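Local atomic coordinates of anaphase-promoting complex subunit cut9 (Schizosaccharomyces pombe, PDB entry 2XPI), a protein that forms part of the anaphase-promoting complex/cyclosome, a ubiquitin ligase that controls progression through mitosis and G1, and binds the subunit hcn1 through its TPR repeats. Residues N496-A501 against W519-H524; Q450-G455 against L478-V483; Y473-L478 against K513-T518; L558-L561 against G567-I570; F413-A418 against Y444-M449. All blocks are in the same frame, centred on the assembly; numbering follows the deposited sequence.

The five contacts join helices of TPR repeats 10 to 14. Along the chain, interaction 5 comes first and interaction 2 follows, both using helix 442-454. Interactions 2 and 3 share helix 475-487 and Leu478. Interactions 1 and 3 alternate along the chain and share helix 516-528. Their centres are about 9 Å apart, and those of interactions 2 and 5 about 11 Å. Interaction 4 comes last, within TPR 14, its centre about 21 Å from that of interaction 1 and about 36 Å from that of interaction 5. Interactions 5, 2, 3 and 1 thus link successive repeats in the region that binds hcn1. Each includes residues in reach of the chain of another protein, probably hcn1.

Interaction 1: N496-A501 against W519-H524; sequences NHFQNA and WANLGH
Phe498 lies against Asn521 and Leu522. Asn521 CB sits over one face of the phenyl ring, offset toward the rim. This is a CH-pi contact, with Asn521 CB 3.7 Å from the ring centroid of Phe498 and 16° off the normal. The amide of Asn521 is inclined by 44° to the ring. Leu522 holds the base of the phenylalanine: its CD1 is 3.8 Å from Phe498 CB. The same methyl, Leu522 CD1, is 3.9 Å from Gln499 CG, so it serves two residues of one helical turn.

A second shell fixes the polar ends. Gln499 OE1 is hydrogen-bonded to Tyr526. Both amide atoms of Asn521 bond to the backbone of another protein, consistent with hcn1. Replacing Phe498 by an alanine would probably leave Asn521 CB without its ring and open a gap beside Leu522.

The two helices run nearly antiparallel, at 157°, with axes 9.3 Å apart. Helix 491-507 of TPR 12 thereby packs on helix 516-528 of TPR 13. Helix 475-487 closes one side, where Phe498 touches Asn479 and Asn521 touches Val483.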
# COMPACT_ATOMS: atom_id res chain seq x y z
N ASN A 496 27.73 31.41 -43.45
CA ASN A 496 27.80 29.97 -43.71
C ASN A 496 26.96 29.19 -42.70
O ASN A 496 26.23 28.27 -43.05
CB ASN A 496 29.25 29.48 -43.70
CG ASN A 496 30.11 30.17 -44.75
OD1 ASN A 496 31.32 30.30 -44.58
ND2 ASN A 496 29.49 30.62 -45.84
N HIS A 497 27.07 29.59 -41.43
CA HIS A 497 26.31 28.93 -40.38
C HIS A 497 24.81 29.15 -40.54
O HIS A 497 24.05 28.19 -40.53
CB HIS A 497 26.80 29.38 -39.01
CG HIS A 497 28.04 28.66 -38.57
ND1 HIS A 497 29.02 29.25 -37.81
CD2 HIS A 497 28.45 27.39 -38.80
CE1 HIS A 497 29.98 28.38 -37.57
NE2 HIS A 497 29.66 27.24 -38.16
N PHE A 498 24.39 30.40 -40.71
CA PHE A 498 22.98 30.68 -41.00
C PHE A 498 22.44 29.94 -42.21
O PHE A 498 21.33 29.41 -42.17
CB PHE A 498 22.75 32.16 -41.16
CG PHE A 498 23.10 32.95 -39.95
CD1 PHE A 498 22.78 32.47 -38.70
CD2 PHE A 498 23.75 34.16 -40.06
CE1 PHE A 498 23.09 33.19 -37.59
CE2 PHE A 498 24.07 34.87 -38.95
CZ PHE A 498 23.74 34.39 -37.71
N GLN A 499 23.21 29.90 -43.30
CA GLN A 499 22.76 29.22 -44.51
C GLN A 499 22.56 27.73 -44.27
O GLN A 499 21.72 27.09 -44.89
CB GLN A 499 23.71 29.47 -45.68
CG GLN A 499 23.44 30.76 -46.43
CD GLN A 499 24.58 31.14 -47.37
OE1 GLN A 499 24.44 32.08 -48.17
NE2 GLN A 499 25.70 30.43 -47.29
N ASN A 500 23.35 27.17 -43.35
CA ASN A 500 23.25 25.75 -43.06
C ASN A 500 22.14 25.39 -42.09
O ASN A 500 21.58 24.31 -42.17
CB ASN A 500 24.58 25.19 -42.60
CG ASN A 500 25.22 24.34 -43.67
OD1 ASN A 500 25.98 24.84 -44.50
ND2 ASN A 500 24.88 23.06 -43.68
N ALA A 501 21.83 26.30 -41.17
CA ALA A 501 20.65 26.14 -40.34
C ALA A 501 19.45 26.03 -41.26
O ALA A 501 18.70 25.06 -41.20
CB ALA A 501 20.48 27.34 -39.41
N TRP A 519 16.62 33.84 -40.68
CA TRP A 519 16.57 34.57 -41.94
C TRP A 519 17.01 36.01 -41.74
O TRP A 519 17.88 36.51 -42.45
CB TRP A 519 15.16 34.56 -42.51
CG TRP A 519 14.84 33.34 -43.30
CD1 TRP A 519 13.99 32.33 -42.95
CD2 TRP A 519 15.39 32.99 -44.58
NE1 TRP A 519 13.97 31.38 -43.94
CE2 TRP A 519 14.81 31.76 -44.95
CE3 TRP A 519 16.31 33.60 -45.45
CZ2 TRP A 519 15.12 31.13 -46.16
CZ3 TRP A 519 16.61 32.97 -46.65
CH2 TRP A 519 16.02 31.74 -46.99
N ALA A 520 16.42 36.68 -40.76
CA ALA A 520 16.82 38.04 -40.45
C ALA A 520 18.28 38.03 -40.03
O ALA A 520 19.02 38.91 -40.44
CB ALA A 520 15.94 38.64 -39.38
N ASN A 521 18.70 37.04 -39.26
CA ASN A 521 20.12 36.93 -38.93
C ASN A 521 21.01 36.93 -40.18
O ASN A 521 21.98 37.67 -40.27
CB ASN A 521 20.43 35.68 -38.08
CG ASN A 521 19.93 35.79 -36.65
OD1 ASN A 521 19.51 36.86 -36.21
ND2 ASN A 521 19.98 34.69 -35.92
N LEU A 522 20.68 36.08 -41.13
CA LEU A 522 21.43 36.00 -42.37
C LEU A 522 21.41 37.37 -43.05
O LEU A 522 22.42 37.81 -43.60
CB LEU A 522 20.80 34.96 -43.27
CG LEU A 522 21.43 34.70 -44.63
CD1 LEU A 522 22.76 34.00 -44.46
CD2 LEU A 522 20.45 33.87 -45.46
N GLY A 523 20.26 38.04 -43.00
CA GLY A 523 20.15 39.39 -43.51
C GLY A 523 21.06 40.41 -42.84
O GLY A 523 21.54 41.33 -43.49
N HIS A 524 21.29 40.25 -41.53
CA HIS A 524 22.17 41.13 -40.77
C HIS A 524 23.64 40.88 -41.08
O HIS A 524 24.45 41.80 -41.09
CB HIS A 524 21.93 40.99 -39.26
CG HIS A 524 20.80 41.83 -38.75
ND1 HIS A 524 19.63 41.28 -38.26
CD2 HIS A 524 20.66 43.17 -38.64
CE1 HIS A 524 18.82 42.25 -37.88
NE2 HIS A 524 19.43 43.41 -38.10

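Interaction 2: Q450-G455 against L478-V483; sequences QHMQLG and LNELGV
The carboxylate of Glu480 is the flat group here, and the end of Met452 is what approaches it. No ring stacks across this contact. The placing of the methionine methyl beside the carboxylate is doubtful, because it is modelled too close to one of the oxygens.

The firmer part of the contact is made by the sulfur. Met452 sets out from its backbone toward helix 475-487, and Met452 SD is 3.8 Å from Val483 CG1. The two side chains meet at a slant. Val483 holds CG1 opposite its backbone N (chi1 170°), and this is the branch that faces the sulfur. The end of Met452 thus lies beside residues about one turn apart, Glu480 and Val483.

Glu480 is buried, and its oxygens are hydrogen-bonded. Glu480 OE1 bonds to a polar side chain of another protein, probably hcn1, so the acid belongs to the binding surface as much as to the packing.

Gly455 ends helix 442-454 in a Schellman motif, with positive phi, just beyond Met452. That helix belongs to TPR 11 and helix 475-487 to TPR 12. Helix 457-470 lies next to the contact, where Met452 touches Ala460 and Leu464. Glu480 also packs on Leu445 and Met449, one to two turns back along helix 442-454.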
# COMPACT_ATOMS: atom_id res chain seq x y z
N GLN A 450 22.29 31.08 -23.23
CA GLN A 450 22.05 31.87 -22.04
C GLN A 450 23.29 32.70 -21.71
O GLN A 450 23.17 33.84 -21.24
CB GLN A 450 21.68 30.95 -20.87
CG GLN A 450 20.82 31.61 -19.84
CD GLN A 450 19.55 32.14 -20.43
OE1 GLN A 450 19.09 33.23 -20.09
NE2 GLN A 450 18.97 31.38 -21.34
N HIS A 451 24.48 32.15 -21.97
CA HIS A 451 25.72 32.90 -21.76
C HIS A 451 25.95 33.99 -22.82
O HIS A 451 26.60 35.00 -22.56
CB HIS A 451 26.92 31.98 -21.63
CG HIS A 451 27.08 31.40 -20.26
ND1 HIS A 451 27.41 32.16 -19.15
CD2 HIS A 451 26.96 30.13 -19.80
CE1 HIS A 451 27.47 31.39 -18.08
NE2 HIS A 451 27.20 30.15 -18.45
N MET A 452 25.40 33.79 -24.01
CA MET A 452 25.34 34.87 -24.98
C MET A 452 24.59 36.08 -24.43
O MET A 452 25.07 37.21 -24.55
CB MET A 452 24.68 34.40 -26.27
CG MET A 452 25.65 33.74 -27.18
SD MET A 452 25.02 33.55 -28.84
CE MET A 452 24.30 31.92 -28.72
N GLN A 453 23.43 35.84 -23.82
CA GLN A 453 22.64 36.89 -23.19
C GLN A 453 23.46 37.71 -22.20
O GLN A 453 23.35 38.93 -22.16
CB GLN A 453 21.48 36.28 -22.42
CG GLN A 453 20.64 35.38 -23.26
CD GLN A 453 19.95 36.14 -24.35
OE1 GLN A 453 19.12 37.01 -24.07
NE2 GLN A 453 20.29 35.83 -25.60
N LEU A 454 24.28 37.04 -21.41
CA LEU A 454 25.07 37.72 -20.40
C LEU A 454 26.25 38.47 -21.02
O LEU A 454 26.89 39.30 -20.37
CB LEU A 454 25.60 36.72 -19.37
CG LEU A 454 24.50 36.09 -18.53
CD1 LEU A 454 25.07 35.12 -17.51
CD2 LEU A 454 23.70 37.18 -17.84
N GLY A 455 26.54 38.16 -22.28
CA GLY A 455 27.72 38.70 -22.92
C GLY A 455 29.01 37.91 -22.74
O GLY A 455 30.07 38.43 -23.08
N LEU A 478 23.41 25.69 -35.14
CA LEU A 478 24.09 26.41 -36.22
C LEU A 478 23.71 27.87 -36.19
O LEU A 478 24.53 28.75 -36.43
CB LEU A 478 23.78 25.79 -37.58
CG LEU A 478 24.29 24.35 -37.77
CD1 LEU A 478 23.78 23.77 -39.06
CD2 LEU A 478 25.81 24.29 -37.71
N ASN A 479 22.46 28.15 -35.87
CA ASN A 479 22.07 29.53 -35.65
C ASN A 479 22.90 30.16 -34.53
O ASN A 479 23.43 31.23 -34.68
CB ASN A 479 20.58 29.67 -35.35
CG ASN A 479 20.19 31.11 -35.10
OD1 ASN A 479 20.28 31.60 -33.98
ND2 ASN A 479 19.80 31.81 -36.15
N GLU A 480 23.02 29.47 -33.40
CA GLU A 480 23.76 30.03 -32.26
C GLU A 480 25.26 30.20 -32.56
O GLU A 480 25.86 31.18 -32.14
CB GLU A 480 23.53 29.19 -31.01
CG GLU A 480 22.07 29.00 -30.65
CD GLU A 480 21.32 30.32 -30.49
OE1 GLU A 480 21.85 31.22 -29.82
OE2 GLU A 480 20.18 30.45 -31.02
N LEU A 481 25.86 29.25 -33.25
CA LEU A 481 27.25 29.41 -33.66
C LEU A 481 27.39 30.62 -34.60
O LEU A 481 28.44 31.27 -34.64
CB LEU A 481 27.73 28.16 -34.37
CG LEU A 481 28.14 27.01 -33.47
CD1 LEU A 481 28.17 25.71 -34.27
CD2 LEU A 481 29.49 27.33 -32.84
N GLY A 482 26.33 30.91 -35.34
CA GLY A 482 26.33 32.00 -36.30
C GLY A 482 26.20 33.36 -35.64
O GLY A 482 26.82 34.32 -36.07
N VAL A 483 25.40 33.43 -34.58
CA VAL A 483 25.27 34.65 -33.81
C VAL A 483 26.59 34.99 -33.09
O VAL A 483 26.84 36.14 -32.73
CB VAL A 483 24.14 34.54 -32.78
CG1 VAL A 483 24.16 35.72 -31.82
CG2 VAL A 483 22.81 34.48 -33.51

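Interaction 3: Y473-L478 against K513-T518; sequences YDPLLL and KPWAAT
Trp515 reaches across to Pro475 with the far end of its indole, and the well-packed part of the contact is there. Pro475 CB is 3.3 Å from Trp515 CH2 and 3.6 Å from Trp515 CZ2. Pro475 CG is more distant, at 4.1 Å from Trp515 CZ2. The proline and the indole meet at a slant, neither squarely over the face nor at the edge. The backbone also takes part: Leu476 N is 3.4 Å from Trp515 CH2, at the edge of the ring and near its plane. Pro475 O is 3.7 Å from Trp515 CZ3. Trp515 CG stands anti to the carbonyl carbon (chi1 -57°), which brings the six-membered ring to Pro475.

The contact lies where two helices begin, in neighbouring repeats. Asp474 is the N-cap of helix 475-487 in TPR 12, and Trp515 holds the same position before helix 516-528 in TPR 13. Leu476 N donates to Asp474 OD1 over 2.9 Å, at 156°, and meets that oxygen from above the carboxylate plane. The other oxygen, Asp474 OD2, bonds to His441 and forms a salt bridge with a basic side chain of another protein, probably hcn1. These partners would help keep the cap charged.

The contact is looser at the Leu476 side chain, whose CB is 4.1 Å from Trp515 CH2. The rest of that side chain packs on Leu445 and Met449. Val505 of helix 491-507 backs both Pro475 and Trp515. Beyond the packed part the segments diverge, and Tyr473 and Lys513 are exposed to solvent.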
# COMPACT_ATOMS: atom_id res chain seq x y z
N TYR A 473 24.02 18.34 -36.38
CA TYR A 473 22.92 18.57 -37.31
C TYR A 473 21.61 19.08 -36.70
O TYR A 473 20.53 18.58 -37.01
CB TYR A 473 22.66 17.33 -38.15
CG TYR A 473 23.88 16.82 -38.87
CD1 TYR A 473 24.36 17.46 -40.01
CD2 TYR A 473 24.58 15.72 -38.40
CE1 TYR A 473 25.49 17.01 -40.66
CE2 TYR A 473 25.70 15.26 -39.04
CZ TYR A 473 26.15 15.90 -40.16
OH TYR A 473 27.28 15.44 -40.79
N ASP A 474 21.71 20.09 -35.84
CA ASP A 474 20.54 20.72 -35.26
C ASP A 474 20.56 22.21 -35.65
O ASP A 474 21.51 22.92 -35.32
CB ASP A 474 20.59 20.53 -33.74
CG ASP A 474 19.55 21.36 -32.99
OD1 ASP A 474 18.81 22.17 -33.60
OD2 ASP A 474 19.48 21.19 -31.76
N PRO A 475 19.52 22.67 -36.35
CA PRO A 475 19.44 24.02 -36.93
C PRO A 475 19.67 25.11 -35.89
O PRO A 475 20.20 26.16 -36.23
CB PRO A 475 17.99 24.11 -37.42
CG PRO A 475 17.46 22.74 -37.42
CD PRO A 475 18.24 21.94 -36.43
N LEU A 476 19.24 24.85 -34.66
CA LEU A 476 19.27 25.82 -33.56
C LEU A 476 20.70 26.10 -33.13
O LEU A 476 21.04 27.20 -32.71
CB LEU A 476 18.51 25.25 -32.37
CG LEU A 476 17.84 26.20 -31.38
CD1 LEU A 476 17.76 25.54 -29.97
CD2 LEU A 476 18.54 27.56 -31.32
N LEU A 477 21.54 25.08 -33.24
CA LEU A 477 22.92 25.15 -32.84
C LEU A 477 23.72 25.91 -33.86
O LEU A 477 24.61 26.68 -33.51
CB LEU A 477 23.48 23.73 -32.73
CG LEU A 477 24.98 23.57 -32.54
CD1 LEU A 477 25.42 24.12 -31.20
CD2 LEU A 477 25.32 22.11 -32.66
N LEU A 478 23.41 25.69 -35.14
CA LEU A 478 24.09 26.41 -36.22
C LEU A 478 23.71 27.87 -36.19
O LEU A 478 24.53 28.75 -36.43
CB LEU A 478 23.78 25.79 -37.58
CG LEU A 478 24.29 24.35 -37.77
CD1 LEU A 478 23.78 23.77 -39.06
CD2 LEU A 478 25.81 24.29 -37.71
N LYS A 513 7.78 29.09 -38.14
CA LYS A 513 7.69 30.46 -37.63
C LYS A 513 8.90 30.99 -36.83
O LYS A 513 9.29 32.14 -37.00
CB LYS A 513 6.39 30.67 -36.84
CG LYS A 513 6.23 32.07 -36.28
CD LYS A 513 4.76 32.50 -36.21
CE LYS A 513 4.63 34.02 -35.96
NZ LYS A 513 5.32 34.45 -34.70
N PRO A 514 9.49 30.16 -35.94
CA PRO A 514 10.63 30.65 -35.15
C PRO A 514 11.87 30.99 -35.98
O PRO A 514 12.67 31.83 -35.57
CB PRO A 514 10.94 29.49 -34.20
CG PRO A 514 9.72 28.63 -34.22
CD PRO A 514 9.09 28.79 -35.56
N TRP A 515 12.03 30.33 -37.13
CA TRP A 515 13.19 30.54 -38.00
C TRP A 515 13.20 31.85 -38.78
O TRP A 515 14.07 32.07 -39.60
CB TRP A 515 13.36 29.35 -38.95
CG TRP A 515 13.49 28.11 -38.15
CD1 TRP A 515 12.55 27.14 -37.99
CD2 TRP A 515 14.61 27.72 -37.35
NE1 TRP A 515 13.03 26.15 -37.16
CE2 TRP A 515 14.29 26.49 -36.74
CE3 TRP A 515 15.87 28.28 -37.10
CZ2 TRP A 515 15.17 25.80 -35.90
CZ3 TRP A 515 16.75 27.60 -36.24
CH2 TRP A 515 16.39 26.38 -35.66
N ALA A 516 12.26 32.73 -38.49
CA ALA A 516 12.32 34.06 -39.07
C ALA A 516 13.55 34.77 -38.52
O ALA A 516 14.14 35.63 -39.19
CB ALA A 516 11.06 34.83 -38.74
N ALA A 517 13.96 34.41 -37.31
CA ALA A 517 15.10 35.06 -36.68
C ALA A 517 16.40 34.68 -37.39
O ALA A 517 17.30 35.51 -37.53
CB ALA A 517 15.17 34.70 -35.22
N THR A 518 16.48 33.44 -37.86
CA THR A 518 17.65 33.01 -38.63
C THR A 518 17.74 33.74 -39.97
O THR A 518 18.81 34.21 -40.35
CB THR A 518 17.66 31.48 -38.82
OG1 THR A 518 17.75 30.87 -37.54
CG2 THR A 518 18.84 31.03 -39.64

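Interaction 4: L558-L561 against G567-I570; sequences LVYL and GLAI
Tyr560 can be followed from root to tip against Leu568 and Ala569. Its CB rests on the alanine: Tyr560 CB is 3.9 Å from Ala569 CB and 3.8 Å from Ala569 N. At the next atom the partner changes, and Tyr560 CG is 3.9 Å from Leu568 CB. That carbon lies over the centre of the ring in a CH-pi contact, 12° off the normal. Farther out the leucine methyl takes over. Tyr560 CE1 is 3.5 Å from Leu568 CD1, and Tyr560 CZ is 3.8 Å from the same Leu568 CD1. Even the hydroxyl oxygen Tyr560 OH has Leu568 CD1 within 4.1 Å.

Leu568 thus lies along one face of the ring, from its root to its outer end. Its CG stands beside the backbone N (chi1 -69°), which lets CD1 follow CB over the ring. A second apolar pair continues the packing on Ala569, whose CB is 4.0 Å from Leu561 CD1. A serine in place of Tyr560 is likely to leave Leu568 without the ring face it lies on and to open a gap between the helices.

The small alanine probably lets the backbones come close, with Tyr560 CA and Ala569 CA 5.2 Å apart. Helices 550-562 and 566-579 form the helical hairpin of TPR 14, and this contact lies near its turn. Tyr560 also touches Ile536 of helix 532-545, in the preceding repeat.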
# COMPACT_ATOMS: atom_id res chain seq x y z
N LEU A 558 17.22 50.52 -42.43
CA LEU A 558 18.64 50.75 -42.36
C LEU A 558 19.29 50.33 -43.68
O LEU A 558 20.14 51.04 -44.23
CB LEU A 558 19.28 50.02 -41.18
CG LEU A 558 20.78 50.25 -41.10
CD1 LEU A 558 21.13 51.74 -41.30
CD2 LEU A 558 21.33 49.73 -39.78
N VAL A 559 18.90 49.18 -44.21
CA VAL A 559 19.49 48.74 -45.46
C VAL A 559 19.10 49.68 -46.61
O VAL A 559 19.95 50.06 -47.42
CB VAL A 559 19.12 47.28 -45.79
CG1 VAL A 559 19.51 46.94 -47.20
CG2 VAL A 559 19.82 46.36 -44.82
N TYR A 560 17.83 50.07 -46.67
CA TYR A 560 17.34 50.88 -47.78
C TYR A 560 18.07 52.21 -47.90
O TYR A 560 18.46 52.62 -48.99
CB TYR A 560 15.82 51.09 -47.74
CG TYR A 560 15.12 49.96 -48.45
CD1 TYR A 560 15.44 49.66 -49.76
CD2 TYR A 560 14.18 49.16 -47.81
CE1 TYR A 560 14.83 48.62 -50.43
CE2 TYR A 560 13.57 48.12 -48.47
CZ TYR A 560 13.90 47.86 -49.79
OH TYR A 560 13.32 46.82 -50.48
N LEU A 561 18.27 52.89 -46.77
CA LEU A 561 18.99 54.14 -46.87
C LEU A 561 20.49 53.93 -47.03
O LEU A 561 21.22 54.88 -47.28
CB LEU A 561 18.59 55.14 -45.78
CG LEU A 561 18.95 54.98 -44.32
CD1 LEU A 561 17.71 55.25 -43.46
CD2 LEU A 561 19.48 53.61 -44.10
N GLY A 567 13.03 56.83 -49.48
CA GLY A 567 11.59 56.72 -49.62
C GLY A 567 11.06 55.38 -49.17
O GLY A 567 10.01 55.30 -48.54
N LEU A 568 11.78 54.31 -49.51
CA LEU A 568 11.40 52.96 -49.07
C LEU A 568 11.75 52.77 -47.61
O LEU A 568 11.04 52.08 -46.88
CB LEU A 568 12.10 51.89 -49.90
CG LEU A 568 11.68 51.77 -51.35
CD1 LEU A 568 12.33 50.53 -51.97
CD2 LEU A 568 10.14 51.73 -51.45
N ALA A 569 12.85 53.38 -47.19
CA ALA A 569 13.24 53.36 -45.78
C ALA A 569 12.16 54.01 -44.92
O ALA A 569 11.98 53.61 -43.77
CB ALA A 569 14.56 54.07 -45.59
N ILE A 570 11.45 54.99 -45.47
CA ILE A 570 10.45 55.75 -44.73
C ILE A 570 9.17 54.95 -44.42
O ILE A 570 8.66 55.02 -43.31
CB ILE A 570 10.08 57.08 -45.44
CG1 ILE A 570 11.13 58.13 -45.14
CG2 ILE A 570 8.74 57.60 -44.96
CD1 ILE A 570 11.25 59.18 -46.21

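Interaction 5: F413-A418 against Y444-M449; sequences FAHSFA and YLFLGM
His415 and Phe446 meet as a T-shaped pair. The edge of the imidazole points at the face of the phenyl ring. The ring planes stand at 79° to each other, and the centroids of His415 and Phe446 are 4.9 Å apart. The outer edge of the histidine ring lies over the middle of the phenyl ring, not at its rim. A perpendicular pair of this kind lets the slightly positive edge of one ring meet the pi cloud of the other.

The backbones are well separated here, with His415 CA and Phe446 CA 8.8 Å apart. Two long side chains are needed to span that distance. Phe446 sets out from its backbone toward the other helix. His415 does not, yet its ring ends up against the phenyl face.

No hydrogen bond joins the segments, so the ring pair carries the contact. Both rings are buried. Each also packs on an apolar side chain of another protein, consistent with hcn1, which is bound by TPR 8 and TPR 10 to 13. The pair thus probably helps form the surface that binds hcn1.

Helix 407-420 belongs to TPR 10 and helix 442-454 to TPR 11. Helix 423-435 lies between them in the chain, and its Tyr430 meets the Phe446 ring with planes at about 40°. Ala414 also touches Tyr430, so helix 423-435 packs against both.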
# COMPACT_ATOMS: atom_id res chain seq x y z
N PHE A 413 11.92 24.05 -16.51
CA PHE A 413 12.17 24.99 -15.42
C PHE A 413 13.14 26.09 -15.89
O PHE A 413 12.87 27.29 -15.74
CB PHE A 413 12.79 24.22 -14.26
CG PHE A 413 12.78 24.94 -12.96
CD1 PHE A 413 11.74 25.79 -12.62
CD2 PHE A 413 13.79 24.72 -12.04
CE1 PHE A 413 11.72 26.45 -11.39
CE2 PHE A 413 13.79 25.39 -10.81
CZ PHE A 413 12.75 26.25 -10.49
N ALA A 414 14.26 25.67 -16.47
CA ALA A 414 15.25 26.62 -16.96
C ALA A 414 14.68 27.56 -18.02
O ALA A 414 14.93 28.78 -17.96
CB ALA A 414 16.49 25.90 -17.47
N HIS A 415 13.94 27.03 -18.99
CA HIS A 415 13.33 27.87 -20.03
C HIS A 415 12.43 29.00 -19.49
O HIS A 415 12.43 30.10 -20.03
CB HIS A 415 12.52 27.05 -21.04
CG HIS A 415 13.37 26.20 -21.93
ND1 HIS A 415 12.85 25.16 -22.67
CD2 HIS A 415 14.69 26.23 -22.19
CE1 HIS A 415 13.83 24.58 -23.35
NE2 HIS A 415 14.96 25.21 -23.08
N SER A 416 11.67 28.70 -18.44
CA SER A 416 10.86 29.70 -17.76
C SER A 416 11.73 30.83 -17.24
O SER A 416 11.39 32.01 -17.38
CB SER A 416 10.13 29.07 -16.57
OG SER A 416 9.27 28.02 -17.00
N PHE A 417 12.84 30.48 -16.61
CA PHE A 417 13.74 31.53 -16.16
C PHE A 417 14.33 32.30 -17.34
O PHE A 417 14.39 33.54 -17.31
CB PHE A 417 14.85 30.97 -15.28
CG PHE A 417 14.39 30.60 -13.91
CD1 PHE A 417 13.87 31.55 -13.06
CD2 PHE A 417 14.50 29.29 -13.47
CE1 PHE A 417 13.46 31.21 -11.77
CE2 PHE A 417 14.08 28.95 -12.19
CZ PHE A 417 13.56 29.91 -11.34
N ALA A 418 14.75 31.58 -18.39
CA ALA A 418 15.37 32.25 -19.53
C ALA A 418 14.41 33.28 -20.08
O ALA A 418 14.79 34.44 -20.25
CB ALA A 418 15.79 31.27 -20.59
N TYR A 444 24.20 21.87 -23.37
CA TYR A 444 25.29 22.81 -23.70
C TYR A 444 24.84 23.88 -24.68
O TYR A 444 25.33 25.01 -24.66
CB TYR A 444 26.47 22.10 -24.33
CG TYR A 444 27.22 21.21 -23.38
CD1 TYR A 444 27.09 21.37 -22.02
CD2 TYR A 444 28.04 20.21 -23.85
CE1 TYR A 444 27.76 20.57 -21.16
CE2 TYR A 444 28.71 19.40 -23.00
CZ TYR A 444 28.57 19.58 -21.66
OH TYR A 444 29.25 18.74 -20.80
N LEU A 445 23.93 23.50 -25.58
CA LEU A 445 23.29 24.44 -26.46
C LEU A 445 22.66 25.55 -25.64
O LEU A 445 22.93 26.74 -25.85
CB LEU A 445 22.20 23.74 -27.25
CG LEU A 445 22.07 24.25 -28.67
CD1 LEU A 445 20.99 23.50 -29.44
CD2 LEU A 445 21.80 25.74 -28.64
N PHE A 446 21.83 25.16 -24.68
CA PHE A 446 21.08 26.12 -23.90
C PHE A 446 22.01 26.95 -23.01
O PHE A 446 21.83 28.16 -22.87
CB PHE A 446 20.01 25.41 -23.08
CG PHE A 446 19.02 24.63 -23.90
CD1 PHE A 446 18.68 25.03 -25.17
CD2 PHE A 446 18.40 23.49 -23.39
CE1 PHE A 446 17.75 24.31 -25.93
CE2 PHE A 446 17.47 22.76 -24.14
CZ PHE A 446 17.15 23.16 -25.40
N LEU A 447 22.99 26.30 -22.39
CA LEU A 447 23.98 27.02 -21.61
C LEU A 447 24.68 28.07 -22.50
O LEU A 447 24.94 29.18 -22.05
CB LEU A 447 25.02 26.06 -21.02
CG LEU A 447 24.97 25.56 -19.56
CD1 LEU A 447 24.04 26.39 -18.70
CD2 LEU A 447 24.60 24.08 -19.50
N GLY A 448 24.98 27.72 -23.74
CA GLY A 448 25.61 28.65 -24.66
C GLY A 448 24.74 29.87 -24.94
O GLY A 448 25.21 31.01 -24.87
N MET A 449 23.46 29.63 -25.24
CA MET A 449 22.51 30.69 -25.58
C MET A 449 22.27 31.63 -24.42
O MET A 449 22.08 32.84 -24.62
CB MET A 449 21.18 30.08 -25.99
CG MET A 449 21.27 29.24 -27.27
SD MET A 449 19.72 28.38 -27.56
CE MET A 449 18.65 29.83 -27.57